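Local atomic coordinates of guanine nucleotide exchange protein (Legionella pneumophila, PDB entry 1XSZ), a protein that probably acts as a guanine nucleotide exchange factor for ADP-ribosylation factor (Arf) GTPases, its Sec7 active site covered by a C-terminal cap. Residues 143-148 against 286-291; 139-144 against 183-188; 61-64 against 70-73; 47-52 against 79-84. One frame throughout, in Å; residues are numbered along the deposited sequence.

Contact 1 of 4, residues 143-148 against 286-291; sequences MLNTDL and SKWLFG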
loop_
_atom_site.group_PDB
_atom_site.type_symbol
_atom_site.label_atom_id
_atom_site.label_comp_id
_atom_site.label_asym_id
_atom_site.label_seq_id
_atom_site.Cartn_x
_atom_site.Cartn_y
_atom_site.Cartn_z
ATOM N N MET A 143 2.851 15.676 0.934
ATOM C CA MET A 143 1.615 16.444 0.793
ATOM C C MET A 143 1.897 17.767 0.089
ATOM O O MET A 143 1.110 18.218 -0.748
ATOM C CB MET A 143 0.977 16.753 2.155
ATOM C CG MET A 143 0.327 15.568 2.846
ATOM S SD MET A 143 -0.731 16.048 4.243
ATOM C CE MET A 143 0.473 16.673 5.387
ATOM N N LEU A 144 3.010 18.403 0.442
ATOM C CA LEU A 144 3.367 19.681 -0.158
ATOM C C LEU A 144 3.590 19.543 -1.667
ATOM O O LEU A 144 3.264 20.450 -2.435
ATOM C CB LEU A 144 4.618 20.247 0.530
ATOM C CG LEU A 144 5.069 21.640 0.097
ATOM C CD1 LEU A 144 3.945 22.647 0.320
ATOM C CD2 LEU A 144 6.296 22.037 0.907
ATOM N N ASN A 145 4.150 18.412 -2.087
ATOM C CA ASN A 145 4.370 18.169 -3.512
ATOM C C ASN A 145 3.028 18.234 -4.260
ATOM O O ASN A 145 2.925 18.864 -5.308
ATOM C CB ASN A 145 5.045 16.806 -3.697
ATOM C CG ASN A 145 5.238 16.435 -5.150
ATOM O OD1 ASN A 145 4.558 15.538 -5.672
ATOM N ND2 ASN A 145 6.158 17.113 -5.816
ATOM N N THR A 146 1.997 17.591 -3.716
ATOM C CA THR A 146 0.684 17.634 -4.355
ATOM C C THR A 146 0.107 19.046 -4.270
ATOM O O THR A 146 -0.429 19.577 -5.242
ATOM C CB THR A 146 -0.297 16.671 -3.672
ATOM O OG1 THR A 146 0.080 15.324 -3.962
ATOM C CG2 THR A 146 -1.727 16.915 -4.164
ATOM N N ASP A 147 0.235 19.654 -3.099
ATOM C CA ASP A 147 -0.293 20.991 -2.889
ATOM C C ASP A 147 0.264 22.009 -3.883
ATOM O O ASP A 147 -0.483 22.815 -4.444
ATOM C CB ASP A 147 0.005 21.420 -1.451
ATOM C CG ASP A 147 -0.734 22.670 -1.048
ATOM O OD1 ASP A 147 -0.144 23.763 -1.111
ATOM O OD2 ASP A 147 -1.918 22.546 -0.667
ATOM N N LEU A 148 1.571 21.955 -4.123
ATOM C CA LEU A 148 2.214 22.901 -5.021
ATOM C C LEU A 148 2.107 22.591 -6.503
ATOM O O LEU A 148 2.100 23.503 -7.330
ATOM C CB LEU A 148 3.699 23.037 -4.652
ATOM C CG LEU A 148 3.994 23.537 -3.235
ATOM C CD1 LEU A 148 5.501 23.721 -3.051
ATOM C CD2 LEU A 148 3.261 24.857 -3.000
ATOM N N SER A 286 -6.153 14.117 -3.730
ATOM C CA SER A 286 -5.905 12.758 -4.183
ATOM C C SER A 286 -6.163 12.516 -5.665
ATOM O O SER A 286 -5.477 11.707 -6.287
ATOM C CB SER A 286 -6.736 11.766 -3.363
ATOM O OG SER A 286 -8.122 11.875 -3.664
ATOM N N LYS A 287 -7.138 13.225 -6.225
ATOM C CA LYS A 287 -7.488 13.068 -7.635
ATOM C C LYS A 287 -6.316 13.282 -8.578
ATOM O O LYS A 287 -6.282 12.724 -9.672
ATOM C CB LYS A 287 -8.601 14.043 -8.021
ATOM C CG LYS A 287 -9.954 13.752 -7.398
ATOM C CD LYS A 287 -11.007 14.706 -7.944
ATOM C CE LYS A 287 -12.376 14.439 -7.339
ATOM N NZ LYS A 287 -12.407 14.713 -5.876
ATOM N N TRP A 288 -5.357 14.093 -8.146
ATOM C CA TRP A 288 -4.192 14.411 -8.961
ATOM C C TRP A 288 -3.370 13.164 -9.279
ATOM O O TRP A 288 -2.777 13.049 -10.361
ATOM C CB TRP A 288 -3.330 15.440 -8.222
ATOM C CG TRP A 288 -2.195 15.986 -9.023
ATOM C CD1 TRP A 288 -2.266 16.580 -10.252
ATOM C CD2 TRP A 288 -0.817 16.022 -8.639
ATOM N NE1 TRP A 288 -1.015 16.984 -10.655
ATOM C CE2 TRP A 288 -0.107 16.652 -9.684
ATOM C CE3 TRP A 288 -0.113 15.582 -7.509
ATOM C CZ2 TRP A 288 1.276 16.854 -9.634
ATOM C CZ3 TRP A 288 1.261 15.783 -7.460
ATOM C CH2 TRP A 288 1.940 16.413 -8.519
ATOM N N LEU A 289 -3.358 12.218 -8.349
ATOM C CA LEU A 289 -2.584 10.998 -8.516
ATOM C C LEU A 289 -3.396 9.714 -8.561
ATOM O O LEU A 289 -2.939 8.713 -9.114
ATOM C CB LEU A 289 -1.554 10.879 -7.387
ATOM C CG LEU A 289 -0.492 11.977 -7.325
ATOM C CD1 LEU A 289 0.287 11.882 -6.020
ATOM C CD2 LEU A 289 0.436 11.852 -8.520
ATOM N N PHE A 290 -4.597 9.734 -7.992
ATOM C CA PHE A 290 -5.400 8.524 -7.941
ATOM C C PHE A 290 -6.750 8.565 -8.654
ATOM O O PHE A 290 -7.575 7.672 -8.473
ATOM C CB PHE A 290 -5.568 8.093 -6.479
ATOM C CG PHE A 290 -4.259 7.879 -5.766
ATOM C CD1 PHE A 290 -3.653 8.915 -5.061
ATOM C CD2 PHE A 290 -3.598 6.655 -5.852
ATOM C CE1 PHE A 290 -2.404 8.738 -4.453
ATOM C CE2 PHE A 290 -2.352 6.468 -5.250
ATOM C CZ PHE A 290 -1.755 7.511 -4.551
ATOM N N GLY A 291 -6.970 9.591 -9.465
ATOM C CA GLY A 291 -8.214 9.677 -10.213
ATOM C C GLY A 291 -9.412 10.251 -9.485
ATOM O O GLY A 291 -9.346 10.589 -8.304
#
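W288 of the C-terminal capping domain sets the six-membered end of its indole against T146 on helix 131-149 of the all-helical Sec7 domain, making this one of the places where cap and exchange domain meet. The C-terminal domain forms a cap over the Sec7 active site, and helix 287-290 supplies W288 and L289 to the junction.

Van der Waals contact does the work. The indole is sent out with CG anti to the backbone N (chi1 -172°), and its CE3-CZ3 edge runs past the threonine. There CZ3 of W288 comes 3.7 Å from T146 CA, while T146 CG2 lies 3.9 Å from W288 CE3. The side chain of N145 crosses the indole at about a right angle, at its edge. L289 also contributes within its own turn, laying its CD2 3.8 Å above the plane of the W288 ring, toward the rim. Outside the two segments, W288 also rests on N150 and P151, and L289 on F257 of helix 252-258.

The polar element is the hydroxyl of T146, held beside the backbone N: its OG1 sits near the indole plane, 3.6 Å from W288 CE3 and 4.0 Å from L289 CD1.

Contact 2 of 4, residues 139-144 against 183-188; sequences FQTIML and EELYSE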
loop_
_atom_site.group_PDB
_atom_site.type_symbol
_atom_site.label_atom_id
_atom_site.label_comp_id
_atom_site.label_asym_id
_atom_site.label_seq_id
_atom_site.Cartn_x
_atom_site.Cartn_y
_atom_site.Cartn_z
ATOM N N PHE A 139 6.251 12.909 5.159
ATOM C CA PHE A 139 4.878 12.952 4.685
ATOM C C PHE A 139 4.382 14.376 4.461
ATOM O O PHE A 139 3.545 14.607 3.592
ATOM C CB PHE A 139 3.939 12.066 5.552
ATOM C CG PHE A 139 3.505 12.658 6.867
ATOM C CD1 PHE A 139 2.605 13.716 6.910
ATOM C CD2 PHE A 139 3.906 12.069 8.069
ATOM C CE1 PHE A 139 2.096 14.177 8.128
ATOM C CE2 PHE A 139 3.402 12.524 9.293
ATOM C CZ PHE A 139 2.494 13.578 9.318
ATOM N N GLN A 140 4.925 15.348 5.191
ATOM C CA GLN A 140 4.536 16.734 4.963
ATOM C C GLN A 140 5.058 17.146 3.578
ATOM O O GLN A 140 4.367 17.832 2.830
ATOM C CB GLN A 140 5.122 17.655 6.044
ATOM C CG GLN A 140 4.463 17.545 7.413
ATOM C CD GLN A 140 3.055 18.110 7.446
ATOM O OE1 GLN A 140 2.736 19.053 6.727
ATOM N NE2 GLN A 140 2.214 17.550 8.303
ATOM N N THR A 141 6.269 16.714 3.227
ATOM C CA THR A 141 6.838 17.049 1.924
ATOM C C THR A 141 6.047 16.381 0.801
ATOM O O THR A 141 5.841 16.974 -0.254
ATOM C CB THR A 141 8.325 16.647 1.851
ATOM O OG1 THR A 141 9.039 17.304 2.907
ATOM C CG2 THR A 141 8.931 17.070 0.516
ATOM N N ILE A 142 5.599 15.149 1.032
ATOM C CA ILE A 142 4.789 14.458 0.035
ATOM C C ILE A 142 3.468 15.222 -0.156
ATOM O O ILE A 142 3.019 15.415 -1.284
ATOM C CB ILE A 142 4.545 12.993 0.455
ATOM C CG1 ILE A 142 5.859 12.216 0.310
ATOM C CG2 ILE A 142 3.446 12.358 -0.403
ATOM C CD1 ILE A 142 5.845 10.849 0.949
ATOM N N MET A 143 2.851 15.676 0.934
ATOM C CA MET A 143 1.615 16.444 0.793
ATOM C C MET A 143 1.897 17.767 0.089
ATOM O O MET A 143 1.110 18.218 -0.748
ATOM C CB MET A 143 0.977 16.753 2.155
ATOM C CG MET A 143 0.327 15.568 2.846
ATOM S SD MET A 143 -0.731 16.048 4.243
ATOM C CE MET A 143 0.473 16.673 5.387
ATOM N N LEU A 144 3.010 18.403 0.442
ATOM C CA LEU A 144 3.367 19.681 -0.158
ATOM C C LEU A 144 3.590 19.543 -1.667
ATOM O O LEU A 144 3.264 20.450 -2.435
ATOM C CB LEU A 144 4.618 20.247 0.530
ATOM C CG LEU A 144 5.069 21.640 0.097
ATOM C CD1 LEU A 144 3.945 22.647 0.320
ATOM C CD2 LEU A 144 6.296 22.037 0.907
ATOM N N GLU A 183 12.859 26.464 4.745
ATOM C CA GLU A 183 12.787 27.352 3.592
ATOM C C GLU A 183 13.431 26.661 2.388
ATOM O O GLU A 183 12.941 26.752 1.258
ATOM C CB GLU A 183 13.486 28.681 3.909
ATOM C CG GLU A 183 12.696 29.533 4.906
ATOM C CD GLU A 183 13.418 30.796 5.337
ATOM O OE1 GLU A 183 14.035 31.461 4.477
ATOM O OE2 GLU A 183 13.348 31.135 6.538
ATOM N N GLU A 184 14.523 25.953 2.641
ATOM C CA GLU A 184 15.224 25.228 1.594
ATOM C C GLU A 184 14.378 24.054 1.092
ATOM O O GLU A 184 14.258 23.836 -0.113
ATOM C CB GLU A 184 16.558 24.727 2.136
ATOM C CG GLU A 184 17.143 23.572 1.374
ATOM C CD GLU A 184 18.431 23.098 1.992
ATOM O OE1 GLU A 184 18.649 23.371 3.195
ATOM O OE2 GLU A 184 19.211 22.445 1.282
ATOM N N LEU A 185 13.797 23.304 2.023
ATOM C CA LEU A 185 12.958 22.159 1.678
ATOM C C LEU A 185 11.803 22.613 0.786
ATOM O O LEU A 185 11.528 22.014 -0.257
ATOM C CB LEU A 185 12.422 21.511 2.961
ATOM C CG LEU A 185 11.508 20.287 2.855
ATOM C CD1 LEU A 185 11.511 19.551 4.181
ATOM C CD2 LEU A 185 10.088 20.710 2.480
ATOM N N TYR A 186 11.139 23.687 1.192
ATOM C CA TYR A 186 10.021 24.227 0.439
ATOM C C TYR A 186 10.418 24.550 -1.005
ATOM O O TYR A 186 9.748 24.137 -1.953
ATOM C CB TYR A 186 9.509 25.497 1.131
ATOM C CG TYR A 186 8.292 26.110 0.480
ATOM C CD1 TYR A 186 7.007 25.829 0.949
ATOM C CD2 TYR A 186 8.423 26.968 -0.610
ATOM C CE1 TYR A 186 5.883 26.393 0.343
ATOM C CE2 TYR A 186 7.313 27.534 -1.224
ATOM C CZ TYR A 186 6.045 27.243 -0.742
ATOM O OH TYR A 186 4.946 27.812 -1.339
ATOM N N SER A 187 11.505 25.299 -1.153
ATOM C CA SER A 187 11.990 25.705 -2.462
ATOM C C SER A 187 12.384 24.523 -3.334
ATOM O O SER A 187 12.123 24.517 -4.537
ATOM C CB SER A 187 13.182 26.646 -2.301
ATOM O OG SER A 187 13.729 26.986 -3.561
ATOM N N GLU A 188 13.011 23.522 -2.730
ATOM C CA GLU A 188 13.423 22.350 -3.482
ATOM C C GLU A 188 12.251 21.611 -4.098
ATOM O O GLU A 188 12.259 21.300 -5.289
ATOM C CB GLU A 188 14.178 21.379 -2.589
ATOM C CG GLU A 188 15.609 21.746 -2.318
ATOM C CD GLU A 188 16.237 20.758 -1.384
ATOM O OE1 GLU A 188 16.020 20.878 -0.158
ATOM O OE2 GLU A 188 16.917 19.844 -1.876
#
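L185 points its isobutyl group at T141, and one turn further along its own helix L144 meets Y186, the residue after L185; through these two pairs helix 131-149 packs against helix 179-191. The segment axes approach to 10.8 Å and cross at -39°, with T141 and L185 facing each other at the nearest backbone point.

The apolar contacts centre on CD2 of L144. This methyl lies 3.9 Å from CD1 of Y186, reaching the ring obliquely, and 4.3 Å from CD2 of L185, so it touches two successive residues of the partner helix. With CG anti to the backbone N (chi1 -177°), the tyrosine ring swings in beside the leucine, and the two side chains cross at about a right angle.

Both polar groups find their partners outside the two segments. OG1 of T141 stands 3.6 Å from both CD1 and CD2 of L185, facing the fork of the leucine, yet its hydrogen bond goes to the carbonyl of L137, a turn earlier in the same helix. That bond satisfies a hydroxyl buried among hydrocarbon. Y186 OH is likewise engaged by the carbonyl O of M159.

F89 of helix 89-98 touches both T141 and L185, and V161 and L164 of helix 161-167 pack on Y186. The contact thus belongs to the hydrophobic core of the all-helical Sec7 domain.

Contact 3 of 4, residues 61-64 against 70-73; sequences GDYL and ENQQ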
loop_
_atom_site.group_PDB
_atom_site.type_symbol
_atom_site.label_atom_id
_atom_site.label_comp_id
_atom_site.label_asym_id
_atom_site.label_seq_id
_atom_site.Cartn_x
_atom_site.Cartn_y
_atom_site.Cartn_z
ATOM N N GLY A 61 7.598 -4.182 -5.075
ATOM C CA GLY A 61 7.082 -3.120 -4.234
ATOM C C GLY A 61 6.030 -3.633 -3.270
ATOM O O GLY A 61 5.961 -3.200 -2.120
ATOM N N ASP A 62 5.211 -4.574 -3.730
ATOM C CA ASP A 62 4.173 -5.120 -2.876
ATOM C C ASP A 62 4.763 -5.942 -1.739
ATOM O O ASP A 62 4.317 -5.855 -0.593
ATOM C CB ASP A 62 3.214 -5.985 -3.685
ATOM C CG ASP A 62 1.885 -6.120 -3.011
ATOM O OD1 ASP A 62 1.161 -5.106 -2.971
ATOM O OD2 ASP A 62 1.578 -7.219 -2.506
ATOM N N TYR A 63 5.772 -6.744 -2.055
ATOM C CA TYR A 63 6.427 -7.555 -1.042
ATOM C C TYR A 63 7.087 -6.653 0.005
ATOM O O TYR A 63 6.895 -6.823 1.211
ATOM C CB TYR A 63 7.499 -8.440 -1.681
ATOM C CG TYR A 63 8.213 -9.320 -0.682
ATOM C CD1 TYR A 63 7.737 -10.598 -0.381
ATOM C CD2 TYR A 63 9.333 -8.854 0.005
ATOM C CE1 TYR A 63 8.360 -11.388 0.582
ATOM C CE2 TYR A 63 9.958 -9.632 0.970
ATOM C CZ TYR A 63 9.468 -10.895 1.253
ATOM O OH TYR A 63 10.090 -11.661 2.209
ATOM N N LEU A 64 7.865 -5.685 -0.464
ATOM C CA LEU A 64 8.571 -4.778 0.432
ATOM C C LEU A 64 7.672 -3.969 1.355
ATOM O O LEU A 64 8.056 -3.666 2.483
ATOM C CB LEU A 64 9.450 -3.821 -0.376
ATOM C CG LEU A 64 10.679 -4.451 -1.041
ATOM C CD1 LEU A 64 11.321 -3.457 -1.990
ATOM C CD2 LEU A 64 11.679 -4.887 0.034
ATOM N N GLU A 70 8.774 -10.820 8.175
ATOM C CA GLU A 70 9.835 -11.079 7.207
ATOM C C GLU A 70 9.966 -9.923 6.222
ATOM O O GLU A 70 11.056 -9.399 5.993
ATOM C CB GLU A 70 9.544 -12.367 6.441
ATOM C CG GLU A 70 10.508 -12.650 5.297
ATOM C CD GLU A 70 10.137 -13.908 4.535
ATOM O OE1 GLU A 70 10.181 -15.000 5.136
ATOM O OE2 GLU A 70 9.794 -13.806 3.339
ATOM N N ASN A 71 8.840 -9.533 5.637
ATOM C CA ASN A 71 8.811 -8.445 4.671
ATOM C C ASN A 71 9.387 -7.159 5.239
ATOM O O ASN A 71 10.132 -6.453 4.557
ATOM C CB ASN A 71 7.375 -8.194 4.212
ATOM C CG ASN A 71 6.724 -9.434 3.648
ATOM O OD1 ASN A 71 6.549 -10.433 4.354
ATOM N ND2 ASN A 71 6.362 -9.387 2.373
ATOM N N GLN A 72 9.033 -6.843 6.481
ATOM C CA GLN A 72 9.530 -5.623 7.094
ATOM C C GLN A 72 11.039 -5.677 7.304
ATOM O O GLN A 72 11.723 -4.662 7.170
ATOM C CB GLN A 72 8.780 -5.341 8.402
ATOM C CG GLN A 72 7.282 -5.141 8.169
ATOM C CD GLN A 72 6.630 -4.225 9.182
ATOM O OE1 GLN A 72 7.066 -3.090 9.380
ATOM N NE2 GLN A 72 5.570 -4.707 9.822
ATOM N N GLN A 73 11.567 -6.858 7.609
ATOM C CA GLN A 73 13.007 -6.993 7.786
ATOM C C GLN A 73 13.698 -6.813 6.439
ATOM O O GLN A 73 14.755 -6.188 6.349
ATOM C CB GLN A 73 13.361 -8.366 8.364
ATOM C CG GLN A 73 12.951 -8.550 9.815
ATOM C CD GLN A 73 13.361 -9.902 10.364
ATOM O OE1 GLN A 73 12.909 -10.943 9.885
ATOM N NE2 GLN A 73 14.224 -9.893 11.374
#
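Y63 and E70 are hydrogen-bonded through OH and OE2 at a very short 2.4 Å, a length to be read with caution. The carboxylate oxygen sits at the ring edge, in the ring plane, while the carboxylate as a whole is turned out of that plane. The other oxygen, OE1, is salt-bridged to K30, so the carboxylate links the tyrosine to a lysine of helix 22-35.

The second polar link comes from N71. Its ND2 donates to the backbone O of Y63 over 2.9 Å, nearly straight at 167°, with the acceptor lying in the amide plane and the donor tilted out of the carbonyl plane. This carbonyl belongs to the last turn of helix 57-64, and the asparagine amide gives it a partner from the next helix.

The same nitrogen also covers the tyrosine ring, standing 3.2 Å above its plane and over its centre. N71 thereby grips Y63 by backbone and ring face together. Its CG lies anti to the carbonyl carbon (chi1 -56°), which brings the amide back across the ring, the two planes 31° apart. Closer to the backbone, N71 CB packs 3.3 Å from Y63 O.

These bonds brace the short connection between helix 57-64 and helix 69-80. Y63 also packs on I26 of helix 22-35, I44 of helix 40-50 and V74 further along helix 69-80, while L64 reaches F48 and F78, so the corner is built into the surrounding helical bundle of the Sec7 domain.

Contact 4 of 4, residues 47-52 against 79-84; sequences FFHQQR and TSQMNF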
loop_
_atom_site.group_PDB
_atom_site.type_symbol
_atom_site.label_atom_id
_atom_site.label_comp_id
_atom_site.label_asym_id
_atom_site.label_seq_id
_atom_site.Cartn_x
_atom_site.Cartn_y
_atom_site.Cartn_z
ATOM N N PHE A 47 18.914 -8.936 -3.923
ATOM C CA PHE A 47 18.461 -9.487 -5.195
ATOM C C PHE A 47 17.506 -8.504 -5.876
ATOM O O PHE A 47 17.563 -8.311 -7.086
ATOM C CB PHE A 47 17.753 -10.831 -4.982
ATOM C CG PHE A 47 17.623 -11.652 -6.237
ATOM C CD1 PHE A 47 18.721 -12.344 -6.748
ATOM C CD2 PHE A 47 16.416 -11.714 -6.925
ATOM C CE1 PHE A 47 18.615 -13.085 -7.925
ATOM C CE2 PHE A 47 16.302 -12.454 -8.105
ATOM C CZ PHE A 47 17.404 -13.139 -8.605
ATOM N N PHE A 48 16.628 -7.886 -5.092
ATOM C CA PHE A 48 15.681 -6.909 -5.631
ATOM C C PHE A 48 16.443 -5.758 -6.292
ATOM O O PHE A 48 16.072 -5.293 -7.370
ATOM C CB PHE A 48 14.797 -6.349 -4.513
ATOM C CG PHE A 48 13.748 -7.305 -4.004
ATOM C CD1 PHE A 48 13.112 -7.052 -2.794
ATOM C CD2 PHE A 48 13.364 -8.426 -4.739
ATOM C CE1 PHE A 48 12.110 -7.892 -2.318
ATOM C CE2 PHE A 48 12.359 -9.274 -4.270
ATOM C CZ PHE A 48 11.732 -9.005 -3.060
ATOM N N HIS A 49 17.497 -5.285 -5.633
ATOM C CA HIS A 49 18.303 -4.200 -6.183
ATOM C C HIS A 49 19.072 -4.657 -7.422
ATOM O O HIS A 49 19.035 -4.005 -8.466
ATOM C CB HIS A 49 19.299 -3.690 -5.134
ATOM C CG HIS A 49 18.715 -2.709 -4.166
ATOM N ND1 HIS A 49 18.839 -2.845 -2.801
ATOM C CD2 HIS A 49 18.041 -1.553 -4.369
ATOM C CE1 HIS A 49 18.270 -1.813 -2.204
ATOM N NE2 HIS A 49 17.778 -1.013 -3.133
ATOM N N GLN A 50 19.765 -5.782 -7.298
ATOM C CA GLN A 50 20.565 -6.320 -8.394
ATOM C C GLN A 50 19.788 -6.672 -9.653
ATOM O O GLN A 50 20.247 -6.412 -10.764
ATOM C CB GLN A 50 21.317 -7.571 -7.932
ATOM C CG GLN A 50 22.529 -7.314 -7.058
ATOM C CD GLN A 50 23.636 -6.596 -7.803
ATOM O OE1 GLN A 50 23.868 -6.851 -8.985
ATOM N NE2 GLN A 50 24.336 -5.704 -7.112
ATOM N N GLN A 51 18.610 -7.261 -9.482
ATOM C CA GLN A 51 17.811 -7.696 -10.622
ATOM C C GLN A 51 16.598 -6.824 -10.917
ATOM O O GLN A 51 15.627 -7.287 -11.515
ATOM C CB GLN A 51 17.359 -9.141 -10.392
ATOM C CG GLN A 51 18.499 -10.098 -10.052
ATOM C CD GLN A 51 19.426 -10.351 -11.226
ATOM O OE1 GLN A 51 20.526 -10.882 -11.060
ATOM N NE2 GLN A 51 18.982 -9.982 -12.419
ATOM N N ARG A 52 16.661 -5.557 -10.524
ATOM C CA ARG A 52 15.539 -4.648 -10.737
ATOM C C ARG A 52 15.049 -4.556 -12.184
ATOM O O ARG A 52 13.870 -4.304 -12.422
ATOM C CB ARG A 52 15.894 -3.251 -10.221
ATOM C CG ARG A 52 17.072 -2.612 -10.916
ATOM C CD ARG A 52 17.387 -1.255 -10.305
ATOM N NE ARG A 52 18.462 -0.573 -11.021
ATOM C CZ ARG A 52 19.714 -1.015 -11.094
ATOM N NH1 ARG A 52 20.062 -2.146 -10.492
ATOM N NH2 ARG A 52 20.618 -0.329 -11.780
ATOM N N THR A 79 16.293 -0.697 2.134
ATOM C CA THR A 79 16.521 0.733 2.261
ATOM C C THR A 79 17.920 1.049 2.802
ATOM O O THR A 79 18.531 2.042 2.410
ATOM C CB THR A 79 15.440 1.359 3.149
ATOM O OG1 THR A 79 14.155 1.082 2.573
ATOM C CG2 THR A 79 15.625 2.864 3.239
ATOM N N SER A 80 18.421 0.197 3.691
ATOM C CA SER A 80 19.749 0.393 4.266
ATOM C C SER A 80 20.831 0.248 3.202
ATOM O O SER A 80 21.918 0.815 3.325
ATOM C CB SER A 80 19.992 -0.616 5.389
ATOM O OG SER A 80 19.102 -0.401 6.467
ATOM N N GLN A 81 20.528 -0.512 2.154
ATOM C CA GLN A 81 21.475 -0.736 1.067
ATOM C C GLN A 81 21.543 0.437 0.095
ATOM O O GLN A 81 22.341 0.432 -0.843
ATOM C CB GLN A 81 21.117 -2.033 0.331
ATOM C CG GLN A 81 21.337 -3.275 1.188
ATOM C CD GLN A 81 20.657 -4.514 0.640
ATOM O OE1 GLN A 81 19.956 -4.461 -0.369
ATOM N NE2 GLN A 81 20.858 -5.641 1.314
ATOM N N MET A 82 20.701 1.442 0.324
ATOM C CA MET A 82 20.685 2.636 -0.516
ATOM C C MET A 82 21.586 3.680 0.131
ATOM O O MET A 82 21.654 3.772 1.355
ATOM C CB MET A 82 19.261 3.180 -0.639
ATOM C CG MET A 82 18.314 2.235 -1.365
ATOM S SD MET A 82 16.618 2.845 -1.453
ATOM C CE MET A 82 16.762 4.082 -2.728
ATOM N N ASN A 83 22.275 4.465 -0.692
ATOM C CA ASN A 83 23.188 5.488 -0.184
ATOM C C ASN A 83 22.577 6.884 -0.243
ATOM O O ASN A 83 22.485 7.477 -1.317
ATOM C CB ASN A 83 24.487 5.473 -0.999
ATOM C CG ASN A 83 25.518 6.466 -0.480
ATOM O OD1 ASN A 83 26.509 6.758 -1.156
ATOM N ND2 ASN A 83 25.299 6.978 0.722
ATOM N N PHE A 84 22.173 7.406 0.911
ATOM C CA PHE A 84 21.582 8.737 0.988
ATOM C C PHE A 84 22.609 9.773 1.429
ATOM O O PHE A 84 22.322 10.968 1.459
ATOM C CB PHE A 84 20.400 8.739 1.959
ATOM C CG PHE A 84 19.262 7.869 1.517
ATOM C CD1 PHE A 84 18.583 8.141 0.334
ATOM C CD2 PHE A 84 18.895 6.755 2.263
ATOM C CE1 PHE A 84 17.553 7.314 -0.106
ATOM C CE2 PHE A 84 17.866 5.920 1.832
ATOM C CZ PHE A 84 17.196 6.201 0.646
#
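H49 puts the edge of its imidazole against Q81, with CG of M82 near NE2, where the last turn of helix 40-50 faces the chain leaving helix 69-80 in the Sec7 domain. Its CE1 passes 3.8 Å from CB of Q81, and its NE2 lies 3.7 Å from CG of M82, whose side chain crosses the histidine at about a right angle. The methionine sulfur keeps to the ring edge, with SD 5.5 Å from the imidazole centroid, a loose Met-aromatic contact.

A single hydrogen bond joins the segments. ND1 of H49 donates to OE1 of Q81 across 3.1 Å, bent to 146°; the oxygen lies in the imidazole plane and the nitrogen in the carbonyl plane of the amide. The extended glutamine spans the gap, and its NE2 donates in turn to the backbone O of E42, so both ends of the amide are tied to helix 40-50 and its rotation is fixed.

At the helix end, R52 folds back to give NH1 to H49 O at 2.9 Å, while F78 stacks on the imidazole. Because ND1 serves as donor, it carries a hydrogen in this bond; the amide oxygen would favour that tautomer or the charged ring, and the contact does not choose between them.

How the contacts relate
From the N terminus, the chain first passes 47-52 at the end of helix 40-50. Contact 4 closes when 79-84 arrives, and nested inside that loop contact 3 closes the short turn between helices 57-64 and 69-80. The two touch where F48 packs on Y63 and L64, tying helices 40-50, 57-64 and 69-80 together. Contacts 1 and 2 follow in series, both starting from helix 131-149. Contact 2 closes first, at helix 179-191 within the Sec7 domain; contact 1 closes much later, at helix 287-290 of the capping domain. L148 meets Y186 between them. Their centres lie 25 to 27 Å from those of contacts 3 and 4.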